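Local structure of GDSL-esterase (Pseudoalteromonas sp., 3HP4) at residues A[22-27]-A[142-147]; A[44-49]-A[55-60]; A[86-91]-A[123-128]; A[94-99]-A[134-139]; A[103-108]-A[179-184]. The protein hydrolyses ester bonds as a GDSL-family (SGNH-type) serine esterase of a psychrotrophic bacterium, and possibly also acts as a lysophospholipase. One frame throughout, in Å; residues are numbered along the deposited sequence.

Interaction 1 (A[22-27]-A[142-147]); sequences EGWVKL and NFFMLD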
# COMPACT_ATOMS: atom_id res chain seq x y z
N GLU A 22 -11.94 -5.85 -11.42
CA GLU A 22 -11.18 -7.09 -11.19
C GLU A 22 -10.09 -6.94 -10.10
O GLU A 22 -9.48 -7.92 -9.66
CB GLU A 22 -10.51 -7.56 -12.48
CG GLU A 22 -11.48 -7.88 -13.59
CD GLU A 22 -10.78 -8.20 -14.89
OE1 GLU A 22 -9.74 -7.56 -15.19
OE2 GLU A 22 -11.27 -9.09 -15.62
N GLY A 23 -9.82 -5.73 -9.69
CA GLY A 23 -8.75 -5.47 -8.74
C GLY A 23 -9.10 -5.85 -7.31
O GLY A 23 -10.27 -5.86 -6.91
N TRP A 24 -8.06 -6.13 -6.55
CA TRP A 24 -8.27 -6.62 -5.21
C TRP A 24 -9.02 -5.66 -4.32
O TRP A 24 -9.74 -6.12 -3.43
CB TRP A 24 -6.96 -7.03 -4.57
CG TRP A 24 -6.00 -5.95 -4.18
CD1 TRP A 24 -4.91 -5.53 -4.89
CD2 TRP A 24 -6.02 -5.19 -2.96
NE1 TRP A 24 -4.25 -4.55 -4.19
CE2 TRP A 24 -4.90 -4.29 -3.01
CE3 TRP A 24 -6.87 -5.14 -1.85
CZ2 TRP A 24 -4.62 -3.39 -1.97
CZ3 TRP A 24 -6.58 -4.27 -0.84
CH2 TRP A 24 -5.45 -3.40 -0.89
N VAL A 25 -8.88 -4.34 -4.53
CA VAL A 25 -9.59 -3.41 -3.65
C VAL A 25 -11.10 -3.58 -3.84
O VAL A 25 -11.83 -3.71 -2.88
CB VAL A 25 -9.11 -1.96 -3.84
CG1 VAL A 25 -10.03 -1.00 -3.06
CG2 VAL A 25 -7.66 -1.77 -3.45
N LYS A 26 -11.55 -3.62 -5.08
CA LYS A 26 -12.97 -3.79 -5.33
C LYS A 26 -13.42 -5.20 -4.89
O LYS A 26 -14.47 -5.34 -4.30
CB LYS A 26 -13.35 -3.47 -6.79
CG LYS A 26 -14.84 -3.64 -7.13
CD LYS A 26 -15.17 -5.12 -7.24
CE LYS A 26 -16.31 -5.41 -8.18
NZ LYS A 26 -16.27 -6.83 -8.58
N LEU A 27 -12.59 -6.22 -5.13
CA LEU A 27 -12.99 -7.56 -4.67
C LEU A 27 -13.08 -7.61 -3.14
O LEU A 27 -13.93 -8.31 -2.56
CB LEU A 27 -11.98 -8.60 -5.14
CG LEU A 27 -11.83 -8.78 -6.65
CD1 LEU A 27 -10.81 -9.88 -6.93
CD2 LEU A 27 -13.15 -9.14 -7.34
N ASN A 142 2.43 -6.63 6.33
CA ASN A 142 3.19 -7.51 5.45
C ASN A 142 2.97 -7.17 3.95
O ASN A 142 1.86 -6.81 3.58
CB ASN A 142 2.74 -8.99 5.70
CG ASN A 142 3.69 -9.99 5.14
OD1 ASN A 142 4.83 -9.98 5.37
ND2 ASN A 142 3.09 -10.90 4.34
N PHE A 143 4.03 -7.30 3.17
CA PHE A 143 3.90 -7.00 1.69
C PHE A 143 3.11 -8.13 1.04
O PHE A 143 3.55 -9.28 1.02
CB PHE A 143 5.28 -6.94 1.13
CG PHE A 143 5.38 -6.42 -0.31
CD1 PHE A 143 4.50 -5.48 -0.77
CD2 PHE A 143 6.41 -6.84 -1.12
CE1 PHE A 143 4.64 -4.97 -2.08
CE2 PHE A 143 6.54 -6.30 -2.43
CZ PHE A 143 5.63 -5.38 -2.85
N PHE A 144 1.99 -7.79 0.42
CA PHE A 144 1.16 -8.84 -0.19
C PHE A 144 1.75 -9.47 -1.40
O PHE A 144 1.28 -10.54 -1.80
CB PHE A 144 -0.28 -8.33 -0.47
CG PHE A 144 -0.40 -7.14 -1.42
CD1 PHE A 144 -0.11 -7.26 -2.77
CD2 PHE A 144 -0.87 -5.92 -0.93
CE1 PHE A 144 -0.28 -6.14 -3.61
CE2 PHE A 144 -1.04 -4.81 -1.79
CZ PHE A 144 -0.75 -4.94 -3.12
N MET A 145 2.81 -8.90 -1.99
CA MET A 145 3.43 -9.50 -3.17
C MET A 145 4.36 -10.65 -2.88
O MET A 145 4.76 -11.35 -3.79
CB MET A 145 4.19 -8.45 -3.97
CG MET A 145 3.24 -7.46 -4.67
SD MET A 145 2.08 -8.22 -5.87
CE MET A 145 3.20 -8.94 -7.10
N LEU A 146 4.78 -10.81 -1.62
CA LEU A 146 5.78 -11.84 -1.34
C LEU A 146 5.40 -13.24 -1.77
O LEU A 146 6.21 -14.00 -2.25
CB LEU A 146 6.12 -11.83 0.16
CG LEU A 146 6.92 -10.59 0.60
CD1 LEU A 146 6.89 -10.48 2.16
CD2 LEU A 146 8.30 -10.59 0.07
N ASP A 147 4.13 -13.57 -1.58
CA ASP A 147 3.60 -14.89 -1.92
C ASP A 147 2.99 -14.94 -3.30
O ASP A 147 2.35 -15.96 -3.65
CB ASP A 147 2.53 -15.29 -0.90
CG ASP A 147 3.09 -15.50 0.48
OD1 ASP A 147 4.32 -15.48 0.64
OD2 ASP A 147 2.28 -15.64 1.43

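Interaction 2 (A[44-49]-A[55-60]); sequences ASISGE and LRRLDA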
# COMPACT_ATOMS: atom_id res chain seq x y z
N ALA A 44 -7.32 5.49 -3.55
CA ALA A 44 -6.64 6.64 -4.08
C ALA A 44 -5.34 6.25 -4.69
O ALA A 44 -4.42 7.06 -4.74
CB ALA A 44 -6.47 7.73 -2.97
N SER A 45 -5.22 5.03 -5.17
CA SER A 45 -3.96 4.55 -5.77
C SER A 45 -3.80 5.08 -7.18
O SER A 45 -4.79 5.20 -7.91
CB SER A 45 -4.00 3.02 -5.77
OG SER A 45 -4.08 2.54 -4.44
N ILE A 46 -2.57 5.32 -7.58
CA ILE A 46 -2.29 5.78 -8.95
C ILE A 46 -1.06 5.02 -9.46
O ILE A 46 -0.04 4.94 -8.74
CB ILE A 46 -1.96 7.29 -8.93
CG1 ILE A 46 -3.19 8.07 -8.50
CG2 ILE A 46 -1.38 7.75 -10.30
CD1 ILE A 46 -2.99 9.61 -8.58
N SER A 47 -1.15 4.40 -10.62
CA SER A 47 -0.01 3.73 -11.20
C SER A 47 1.17 4.67 -11.37
O SER A 47 1.03 5.80 -11.84
CB SER A 47 -0.39 3.03 -12.50
OG SER A 47 -1.31 1.97 -12.16
N GLY A 48 2.32 4.19 -10.97
CA GLY A 48 3.56 4.95 -11.06
C GLY A 48 3.76 5.92 -9.90
O GLY A 48 4.76 6.63 -9.86
N GLU A 49 2.85 5.96 -8.93
CA GLU A 49 2.99 6.93 -7.83
C GLU A 49 4.25 6.67 -7.00
O GLU A 49 4.62 5.54 -6.76
CB GLU A 49 1.75 6.91 -6.93
CG GLU A 49 1.70 8.04 -5.94
CD GLU A 49 1.79 9.39 -6.60
OE1 GLU A 49 2.87 9.78 -7.08
OE2 GLU A 49 0.79 10.11 -6.66
N LEU A 55 2.74 12.64 -1.48
CA LEU A 55 2.81 13.68 -0.49
C LEU A 55 2.15 14.97 -1.00
O LEU A 55 1.49 15.69 -0.22
CB LEU A 55 4.27 13.84 -0.06
CG LEU A 55 4.53 14.81 1.09
CD1 LEU A 55 3.85 14.44 2.40
CD2 LEU A 55 6.04 14.93 1.29
N ARG A 56 2.24 15.24 -2.30
CA ARG A 56 1.62 16.40 -2.90
C ARG A 56 0.10 16.31 -2.98
O ARG A 56 -0.58 17.32 -3.09
CB ARG A 56 2.18 16.62 -4.32
CG ARG A 56 3.63 17.08 -4.36
CD ARG A 56 4.07 17.36 -5.82
NE ARG A 56 4.64 16.17 -6.46
CZ ARG A 56 5.92 15.80 -6.39
NH1 ARG A 56 6.80 16.52 -5.71
NH2 ARG A 56 6.32 14.69 -7.01
N ARG A 57 -0.46 15.10 -2.90
CA ARG A 57 -1.90 14.86 -3.03
C ARG A 57 -2.62 14.68 -1.71
O ARG A 57 -3.85 14.76 -1.64
CB ARG A 57 -2.09 13.58 -3.89
CG ARG A 57 -1.76 13.77 -5.36
CD ARG A 57 -1.58 12.46 -6.11
NE ARG A 57 -2.72 11.61 -5.85
CZ ARG A 57 -2.68 10.35 -5.40
NH1 ARG A 57 -1.55 9.68 -5.17
NH2 ARG A 57 -3.84 9.79 -5.19
N LEU A 58 -1.88 14.36 -0.64
CA LEU A 58 -2.56 13.82 0.51
C LEU A 58 -3.40 14.84 1.26
O LEU A 58 -4.49 14.47 1.75
CB LEU A 58 -1.53 13.14 1.45
CG LEU A 58 -2.19 12.52 2.69
CD1 LEU A 58 -3.18 11.41 2.39
CD2 LEU A 58 -1.07 11.94 3.63
N ASP A 59 -2.94 16.07 1.40
CA ASP A 59 -3.77 17.04 2.12
C ASP A 59 -5.16 17.14 1.51
O ASP A 59 -6.16 17.16 2.24
CB ASP A 59 -3.15 18.44 2.09
CG ASP A 59 -1.90 18.59 2.96
OD1 ASP A 59 -1.75 17.92 3.98
OD2 ASP A 59 -1.07 19.46 2.59
N ALA A 60 -5.22 17.22 0.19
CA ALA A 60 -6.53 17.31 -0.47
C ALA A 60 -7.38 16.08 -0.26
O ALA A 60 -8.59 16.20 -0.03
CB ALA A 60 -6.34 17.62 -1.93
O HOH W 1 -1.64 7.01 -4.07

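Interaction 3 (A[86-91]-A[123-128]); sequences KKMQTN and KMFTSS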
# COMPACT_ATOMS: atom_id res chain seq x y z
N LYS A 86 16.87 7.73 2.09
CA LYS A 86 16.66 8.77 3.09
C LYS A 86 15.58 9.74 2.69
O LYS A 86 14.71 10.13 3.54
CB LYS A 86 17.99 9.50 3.35
CG LYS A 86 17.90 10.65 4.35
CD LYS A 86 19.28 11.35 4.51
CE LYS A 86 19.25 12.45 5.58
NZ LYS A 86 20.56 13.19 5.69
N LYS A 87 15.49 10.11 1.41
CA LYS A 87 14.47 11.01 0.96
C LYS A 87 13.14 10.31 0.94
O LYS A 87 12.12 10.90 1.33
CB LYS A 87 14.83 11.57 -0.45
CG LYS A 87 13.79 12.58 -0.91
CD LYS A 87 13.69 13.79 0.05
CE LYS A 87 12.56 14.75 -0.36
NZ LYS A 87 12.51 15.95 0.54
N MET A 88 13.08 9.06 0.46
CA MET A 88 11.82 8.30 0.53
C MET A 88 11.35 8.23 1.98
O MET A 88 10.14 8.40 2.23
CB MET A 88 12.06 6.89 -0.01
CG MET A 88 10.76 6.07 -0.00
SD MET A 88 11.00 4.33 -0.42
CE MET A 88 11.73 3.70 1.08
N GLN A 89 12.24 7.99 2.93
CA GLN A 89 11.86 7.90 4.32
C GLN A 89 11.30 9.23 4.82
O GLN A 89 10.28 9.26 5.53
CB GLN A 89 13.09 7.44 5.11
CG GLN A 89 12.80 7.10 6.52
CD GLN A 89 13.92 6.32 7.17
OE1 GLN A 89 14.74 5.71 6.49
NE2 GLN A 89 13.95 6.37 8.48
N THR A 90 11.91 10.34 4.46
CA THR A 90 11.39 11.66 4.81
C THR A 90 9.99 11.83 4.26
O THR A 90 9.06 12.31 4.95
CB THR A 90 12.35 12.75 4.27
OG1 THR A 90 13.58 12.59 4.98
CG2 THR A 90 11.79 14.16 4.47
N ASN A 91 9.79 11.48 3.00
CA ASN A 91 8.50 11.63 2.36
C ASN A 91 7.45 10.76 3.01
O ASN A 91 6.34 11.26 3.30
CB ASN A 91 8.54 11.27 0.86
CG ASN A 91 9.31 12.22 0.01
OD1 ASN A 91 9.58 13.36 0.40
ND2 ASN A 91 9.72 11.72 -1.11
N LYS A 123 18.11 -3.83 1.05
CA LYS A 123 17.93 -3.95 2.48
C LYS A 123 17.72 -2.58 3.10
O LYS A 123 16.89 -2.42 4.04
CB LYS A 123 19.12 -4.66 3.17
CG LYS A 123 19.16 -6.08 2.91
CD LYS A 123 20.21 -6.84 3.75
CE LYS A 123 21.06 -6.02 4.63
NZ LYS A 123 22.10 -7.01 5.26
N MET A 124 18.46 -1.57 2.67
CA MET A 124 18.24 -0.21 3.15
C MET A 124 16.83 0.21 2.90
O MET A 124 16.15 0.82 3.75
CB MET A 124 19.17 0.74 2.42
CG MET A 124 20.70 0.56 2.74
SD MET A 124 21.75 1.40 1.50
CE MET A 124 21.29 3.07 1.79
N PHE A 125 16.32 -0.08 1.71
CA PHE A 125 14.97 0.26 1.29
C PHE A 125 13.94 -0.45 2.16
O PHE A 125 13.09 0.23 2.76
CB PHE A 125 14.84 -0.17 -0.21
CG PHE A 125 13.45 -0.02 -0.73
CD1 PHE A 125 13.02 1.17 -1.31
CD2 PHE A 125 12.57 -1.06 -0.65
CE1 PHE A 125 11.71 1.26 -1.81
CE2 PHE A 125 11.27 -0.97 -1.14
CZ PHE A 125 10.84 0.20 -1.71
N THR A 126 14.02 -1.76 2.29
CA THR A 126 12.95 -2.45 3.04
C THR A 126 13.02 -2.09 4.53
O THR A 126 11.99 -1.87 5.19
CB THR A 126 13.03 -3.92 2.81
OG1 THR A 126 12.75 -4.15 1.44
CG2 THR A 126 12.00 -4.65 3.69
N SER A 127 14.20 -1.96 5.10
CA SER A 127 14.32 -1.64 6.50
C SER A 127 13.81 -0.26 6.81
O SER A 127 13.40 0.03 7.98
CB SER A 127 15.72 -1.91 7.00
OG SER A 127 16.62 -0.99 6.42
N SER A 128 13.77 0.64 5.83
CA SER A 128 13.30 1.97 6.15
C SER A 128 11.83 1.94 6.61
O SER A 128 11.44 2.81 7.41
CB SER A 128 13.47 2.93 4.95
OG SER A 128 12.52 2.64 3.93

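Interaction 4 (A[94-99]-A[134-139]); sequences ALVKKS and EDTNAH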
# COMPACT_ATOMS: atom_id res chain seq x y z
N ALA A 94 6.44 12.03 6.45
CA ALA A 94 5.53 13.18 6.35
C ALA A 94 4.15 12.71 5.97
O ALA A 94 3.15 13.29 6.47
CB ALA A 94 6.10 14.17 5.34
N LEU A 95 3.98 11.72 5.09
CA LEU A 95 2.68 11.17 4.76
C LEU A 95 2.03 10.64 5.99
O LEU A 95 0.81 10.88 6.22
CB LEU A 95 2.72 10.04 3.69
CG LEU A 95 3.07 10.39 2.26
CD1 LEU A 95 3.40 9.18 1.39
CD2 LEU A 95 1.90 11.20 1.68
N VAL A 96 2.74 9.86 6.79
CA VAL A 96 2.17 9.31 8.03
C VAL A 96 1.79 10.41 8.97
O VAL A 96 0.67 10.40 9.53
CB VAL A 96 3.20 8.36 8.68
CG1 VAL A 96 2.69 7.95 10.02
CG2 VAL A 96 3.42 7.12 7.78
N LYS A 97 2.64 11.40 9.18
CA LYS A 97 2.35 12.45 10.14
C LYS A 97 1.19 13.31 9.69
O LYS A 97 0.37 13.71 10.52
CB LYS A 97 3.56 13.30 10.47
CG LYS A 97 4.56 12.47 11.24
CD LYS A 97 5.70 13.28 11.78
CE LYS A 97 6.51 12.47 12.82
NZ LYS A 97 7.52 13.37 13.47
N LYS A 98 1.03 13.57 8.39
CA LYS A 98 -0.14 14.33 7.92
C LYS A 98 -1.42 13.53 8.18
O LYS A 98 -2.44 14.08 8.65
CB LYS A 98 -0.03 14.57 6.41
CG LYS A 98 0.84 15.67 5.97
CD LYS A 98 0.78 15.75 4.42
CE LYS A 98 1.70 16.81 3.84
NZ LYS A 98 1.25 18.18 4.13
N SER A 99 -1.39 12.23 7.93
CA SER A 99 -2.56 11.42 8.20
C SER A 99 -2.93 11.39 9.68
O SER A 99 -4.12 11.55 10.04
CB SER A 99 -2.35 9.99 7.67
OG SER A 99 -2.04 9.96 6.29
N GLU A 134 8.79 2.77 13.73
CA GLU A 134 9.29 3.11 15.05
C GLU A 134 9.14 4.60 15.34
O GLU A 134 8.80 4.96 16.48
CB GLU A 134 10.79 2.76 15.19
CG GLU A 134 11.09 1.21 15.20
CD GLU A 134 12.51 0.91 15.31
OE1 GLU A 134 13.13 0.70 14.30
OE2 GLU A 134 13.11 0.60 16.35
N ASP A 135 9.39 5.42 14.34
CA ASP A 135 9.39 6.91 14.47
C ASP A 135 7.98 7.45 14.68
O ASP A 135 7.83 8.48 15.34
CB ASP A 135 10.01 7.53 13.20
CG ASP A 135 11.54 7.44 13.16
OD1 ASP A 135 12.14 6.88 14.08
OD2 ASP A 135 12.17 7.89 12.17
N THR A 136 6.98 6.81 14.11
CA THR A 136 5.64 7.39 14.02
C THR A 136 4.61 6.55 14.69
O THR A 136 3.46 7.00 14.80
CB THR A 136 5.20 7.50 12.58
OG1 THR A 136 5.14 6.19 11.94
CG2 THR A 136 6.13 8.39 11.75
N ASN A 137 4.88 5.30 15.03
CA ASN A 137 3.87 4.34 15.51
C ASN A 137 2.90 3.92 14.43
O ASN A 137 1.88 3.30 14.78
CB ASN A 137 3.16 4.71 16.81
CG ASN A 137 2.75 3.45 17.57
OD1 ASN A 137 3.40 2.39 17.54
ND2 ASN A 137 1.62 3.56 18.21
N ALA A 138 3.15 4.20 13.17
CA ALA A 138 2.30 3.62 12.13
C ALA A 138 2.35 2.12 12.23
O ALA A 138 3.42 1.52 12.47
CB ALA A 138 2.80 4.03 10.77
N HIS A 139 1.29 1.45 11.92
CA HIS A 139 1.13 -0.00 11.94
C HIS A 139 1.82 -0.60 10.71
O HIS A 139 1.39 -0.24 9.58
CB HIS A 139 -0.40 -0.32 11.90
CG HIS A 139 -0.66 -1.77 12.00
ND1 HIS A 139 -1.03 -2.59 10.96
CD2 HIS A 139 -0.55 -2.55 13.08
CE1 HIS A 139 -1.08 -3.85 11.39
NE2 HIS A 139 -0.84 -3.84 12.69
O HOH W 2 8.46 11.40 15.15

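Interaction 5 (A[103-108]-A[179-184]); sequences NAMTAL and KKWLNN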
# COMPACT_ATOMS: atom_id res chain seq x y z
N ASN A 103 -6.21 12.97 12.32
CA ASN A 103 -6.98 12.03 13.11
C ASN A 103 -7.21 10.66 12.49
O ASN A 103 -8.18 10.00 12.83
CB ASN A 103 -8.29 12.69 13.59
CG ASN A 103 -8.00 13.81 14.54
OD1 ASN A 103 -7.36 13.59 15.57
ND2 ASN A 103 -8.33 15.00 14.15
N ALA A 104 -6.36 10.29 11.55
CA ALA A 104 -6.49 8.99 10.90
C ALA A 104 -5.48 8.02 11.49
O ALA A 104 -4.24 8.30 11.54
CB ALA A 104 -6.31 9.07 9.44
N MET A 105 -5.92 6.85 11.91
CA MET A 105 -5.03 5.74 12.25
C MET A 105 -4.29 5.31 10.97
O MET A 105 -4.97 5.08 9.93
CB MET A 105 -5.94 4.63 12.71
CG MET A 105 -5.22 3.55 13.45
SD MET A 105 -4.47 4.09 15.02
CE MET A 105 -5.84 3.77 16.12
N THR A 106 -2.99 5.15 11.03
CA THR A 106 -2.22 5.00 9.80
C THR A 106 -1.45 3.70 9.80
O THR A 106 -0.80 3.34 10.82
CB THR A 106 -1.26 6.19 9.65
OG1 THR A 106 -2.08 7.39 9.66
CG2 THR A 106 -0.55 6.17 8.33
N ALA A 107 -1.48 3.00 8.67
CA ALA A 107 -0.68 1.79 8.43
C ALA A 107 0.20 2.03 7.26
O ALA A 107 -0.12 2.79 6.33
CB ALA A 107 -1.61 0.59 8.18
N LEU A 108 1.36 1.37 7.28
CA LEU A 108 2.37 1.43 6.25
C LEU A 108 2.72 0.02 5.83
O LEU A 108 3.16 -0.76 6.67
CB LEU A 108 3.61 2.10 6.93
CG LEU A 108 4.80 2.34 6.07
CD1 LEU A 108 4.52 3.30 4.87
CD2 LEU A 108 5.98 2.88 6.90
N LYS A 179 -7.88 -6.87 9.11
CA LYS A 179 -8.54 -7.33 10.31
C LYS A 179 -7.59 -7.29 11.50
O LYS A 179 -7.97 -6.82 12.57
CB LYS A 179 -9.06 -8.74 10.11
CG LYS A 179 -9.72 -9.30 11.37
CD LYS A 179 -10.32 -10.68 11.07
CE LYS A 179 -10.76 -11.45 12.32
NZ LYS A 179 -11.40 -12.76 11.95
N LYS A 180 -6.35 -7.75 11.29
CA LYS A 180 -5.37 -7.72 12.38
C LYS A 180 -5.05 -6.30 12.78
O LYS A 180 -4.91 -6.05 13.97
CB LYS A 180 -4.12 -8.47 11.95
CG LYS A 180 -4.36 -10.01 11.89
CD LYS A 180 -3.21 -10.68 11.19
CE LYS A 180 -3.50 -12.20 11.08
NZ LYS A 180 -2.48 -12.84 10.18
N TRP A 181 -4.95 -5.38 11.83
CA TRP A 181 -4.72 -3.99 12.20
C TRP A 181 -5.83 -3.42 13.04
O TRP A 181 -5.61 -2.79 14.08
CB TRP A 181 -4.61 -3.20 10.89
CG TRP A 181 -4.42 -1.72 11.04
CD1 TRP A 181 -3.83 -1.07 12.11
CD2 TRP A 181 -4.80 -0.75 10.10
NE1 TRP A 181 -3.78 0.30 11.82
CE2 TRP A 181 -4.34 0.51 10.61
CE3 TRP A 181 -5.38 -0.81 8.82
CZ2 TRP A 181 -4.52 1.68 9.89
CZ3 TRP A 181 -5.54 0.43 8.11
CH2 TRP A 181 -5.07 1.60 8.69
N LEU A 182 -7.09 -3.64 12.63
CA LEU A 182 -8.21 -2.98 13.31
C LEU A 182 -8.58 -3.65 14.62
O LEU A 182 -9.40 -3.12 15.40
CB LEU A 182 -9.41 -2.94 12.37
CG LEU A 182 -9.24 -2.16 11.08
CD1 LEU A 182 -10.53 -2.21 10.27
CD2 LEU A 182 -8.84 -0.73 11.30
N ASN A 183 -8.04 -4.85 14.83
CA ASN A 183 -8.11 -5.44 16.16
C ASN A 183 -6.83 -4.97 16.91
O ASN A 183 -6.79 -5.01 18.15
CB ASN A 183 -8.02 -6.95 16.12
CG ASN A 183 -9.12 -7.62 15.34
OD1 ASN A 183 -8.92 -8.74 14.87
ND2 ASN A 183 -10.26 -7.01 15.20
N ASN A 184 -5.74 -4.63 16.19
CA ASN A 184 -4.49 -4.20 16.82
C ASN A 184 -4.56 -2.79 17.41
O ASN A 184 -3.62 -2.37 18.10
CB ASN A 184 -3.27 -4.31 15.89
CG ASN A 184 -2.66 -5.71 15.90
OD1 ASN A 184 -1.66 -6.00 15.16
ND2 ASN A 184 -3.22 -6.59 16.74
O HOH W 3 -2.30 2.41 13.06

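Interaction 1 (A[22-27]-A[142-147])
Trp24 and Phe144 carry this contact by themselves, ring against ring. Phe144 CZ lies 3.7 Å from Trp24 NE1, and Phe144 CE2 lies 3.9 Å from Trp24 CZ2, so the leading corner of the phenyl sits by the nitrogen side of the indole. The planes are inclined at 66° in an oblique aromatic pair, with the centroids of the Trp24 five-membered ring and the Phe144 ring 5.0 Å apart. Both side chains take the first torsion that sets CG between backbone N and carbonyl carbon (71° for Trp24, 60° for Phe144); from there the two rings bridge the 10.9 Å between Trp24 CA and Phe144 CA. Val25 CG2 lies 3.5 Å above the plane of the Trp24 ring, near its rim. Gly23 is the N-cap of helix 24-34, while Phe144 belongs to a type I turn, Phe143 to Leu146. Ile170 and Met174 of helix 166-183 touch both rings. Trp24 NE1 is hydrogen-bonded to Leu12 O, directly after the serine phosphonylated in this inhibited enzyme. Across the contact attraction is apolar and aromatic alone; the buried indole N-H is satisfied by that carbonyl, which links the pair to the backbone beside the modified serine.

Interaction 2 (A[44-49]-A[55-60])
Ala44 O is gripped twice: Arg57 NH2 donates to it over 2.8 Å, in the guanidinium plane, and water 1 donates to it while accepting from Arg57 NH1 at 2.9 Å. Arg57 NH1 also makes a salt bridge to Glu49 OE2 at 2.8 Å, through the anti lone pair; the carboxylate and guanidinium planes are only 15° apart in direction, but OE2 is tilted out of the guanidinium plane and the bond is bent, at 140°. Over the centre of one guanidinium face sits Ile46 CD1, 3.3 Å from Arg57 CZ. The bend at chi3 (51°) turns the flat end of the arginine toward Ala44 O and Glu49. A leucine in its place would probably leave the Glu49 carboxylate without its opposite charge and Ala44 O without the guanidinium N-H. The loop so held carries Gly48, whose N bonds to O1P of the phosphonylated serine, consistent with an oxyanion-hole role as in SGNH relatives. It runs from strand 39-43 into helix 51-65, where Leu58 packs on Leu6 of strand 3-9 and on Leu95 of helix 85-101.

Interaction 3 (A[86-91]-A[123-128])
Met88 meets Phe125 with its sulfur and its methyl. From CB the chain runs straight out through CG, which stands opposite the backbone N, and carries SD to within 3.4 Å of Phe125 CE1. The sulfur lies 4.5 Å from the ring centroid, 56° off the ring normal, an oblique Met-aromatic contact in which the two side chains cross at about a right angle. At SD the bend at chi3 (75°) turns CE aside toward helix 119-136, 3.7 Å from Phe125 CD1. The same methyl points at Ser128 OG, but Ser128 has two conformers and that approach is doubtful. An alanine in place of Met88 removes both sulfur and methyl, which would probably open a gap beside the Phe125 ring and leave its CE1 side without its Met-aromatic partner. Beside the methionine, the extended Gln89 brings OE1 close to Ser128 CB. Phe125 is further held by Phe129, with which it makes a T-shaped pair, and by Ile111 and Ile113. The segment axes approach to 10.1 Å and run nearly parallel, at 14°, as for the helices of successive beta-alpha-beta units, which here follow strands 69-73 and 105-109. Helix 85-101 thus lies between neighbours: helix 119-136 receives Met88 and Gln89, while helix 51-65 meets Met88 through Ser51 and Asn91 through Leu55.

Interaction 4 (A[94-99]-A[134-139])
Val96 and Thr136 meet at a slant, a single methyl of the valine set against the branch point of the threonine. Val96 CG1 lies 3.6 Å from both Thr136 CB and Thr136 OG1, and 3.9 Å from Thr136 CG2, so it nestles over the whole fork. Its position opposite the backbone N (chi1 172°) also carries CG1 to 4.0 Å from Ala138 CB, and the methyl is thus shared between the last residue of helix 119-136 and Ala138 just beyond it. The threonine is turned with OG1 between its own N and carbonyl carbon (chi1 61°), from where OG1 accepts from Ala138 N over 3.1 Å at 163°, closing an ST turn around Asn137, the positive-phi residue that follows the helix. OG1 is bonded to Ile132 O as well, which fixes its rotation. At the outer side Lys97 lies alongside, CE 4.2 Å from Thr136 CG2, and its NZ gives a proton to water 2 at 2.8 Å, which in turn donates to Asp135 O at 3.0 Å. On the inner side Val96 touches Thr106 and Ile72 of the sheet. The hydroxyl, already engaged by backbone groups, can face a valine methyl without needing a partner there. The lysine charge, near the C-terminal end of helix 119-136, is probably favoured by the carbonyls gathered there.

Interaction 5 (A[103-108]-A[179-184])
Trp181 of the C-terminal helix 166-183 lies on strand 105-109, its indole covering Ala107 on one side of the parallel sheet. Ala107 CB stands 3.5 Å from the centroid of the six-membered ring and only 11° off the ring normal, a CH-pi contact over the face. At the ring edge, near its plane, Met105 O approaches Trp181 CZ2 to 3.4 Å. The indole N-H is bridged to the strand: Trp181 NE1 donates to water 3 at 2.9 Å, and this water donates to Thr106 O at 2.9 Å. CG of Trp181 stands opposite its backbone N (chi1 178°), which extends the ring from the helix to the strand. This is the helix-on-sheet layering of the SGNH hydrolase fold, an alpha/beta/alpha sandwich; the axes of strand 105-108 and helix 179-183 approach to 10.5 Å, at 141°, and Thr106, turned away from the tryptophan, meets Val96 and Ser99 of helix 85-101 in the other layer. Leu182 CD2 lies above the opposite indole face from Ala107, and His139 and His69 add a stacked and an edge-to-face ring respectively. At the exposed side of the contact Met105, which has two conformers, passes the indole with CG 3.9 Å from Trp181 NE1, a less certain contact.

In the fold
The five contacts lie around a five-stranded parallel sheet and the helices packed on it. Interactions 3 and 4, centres about 13 Å apart, are successive parts of one interface between helices 85-101 and 119-136. Interaction 4 touches interaction 5, about 11 Å away between centres, through the edge of the sheet, where His139 O probably bonds to Leu108 N. Interaction 2 closes first along the chain and is joined to interaction 4 by a salt bridge from Asp59 to Lys98. Interaction 1 spans the most sequence, enclosing interactions 2, 3 and 4 and crossing interaction 5. Interactions 1 and 2, centres about 18 Å apart, hold loops beside the phosphonylated serine; the other three pack helices together or on the sheet.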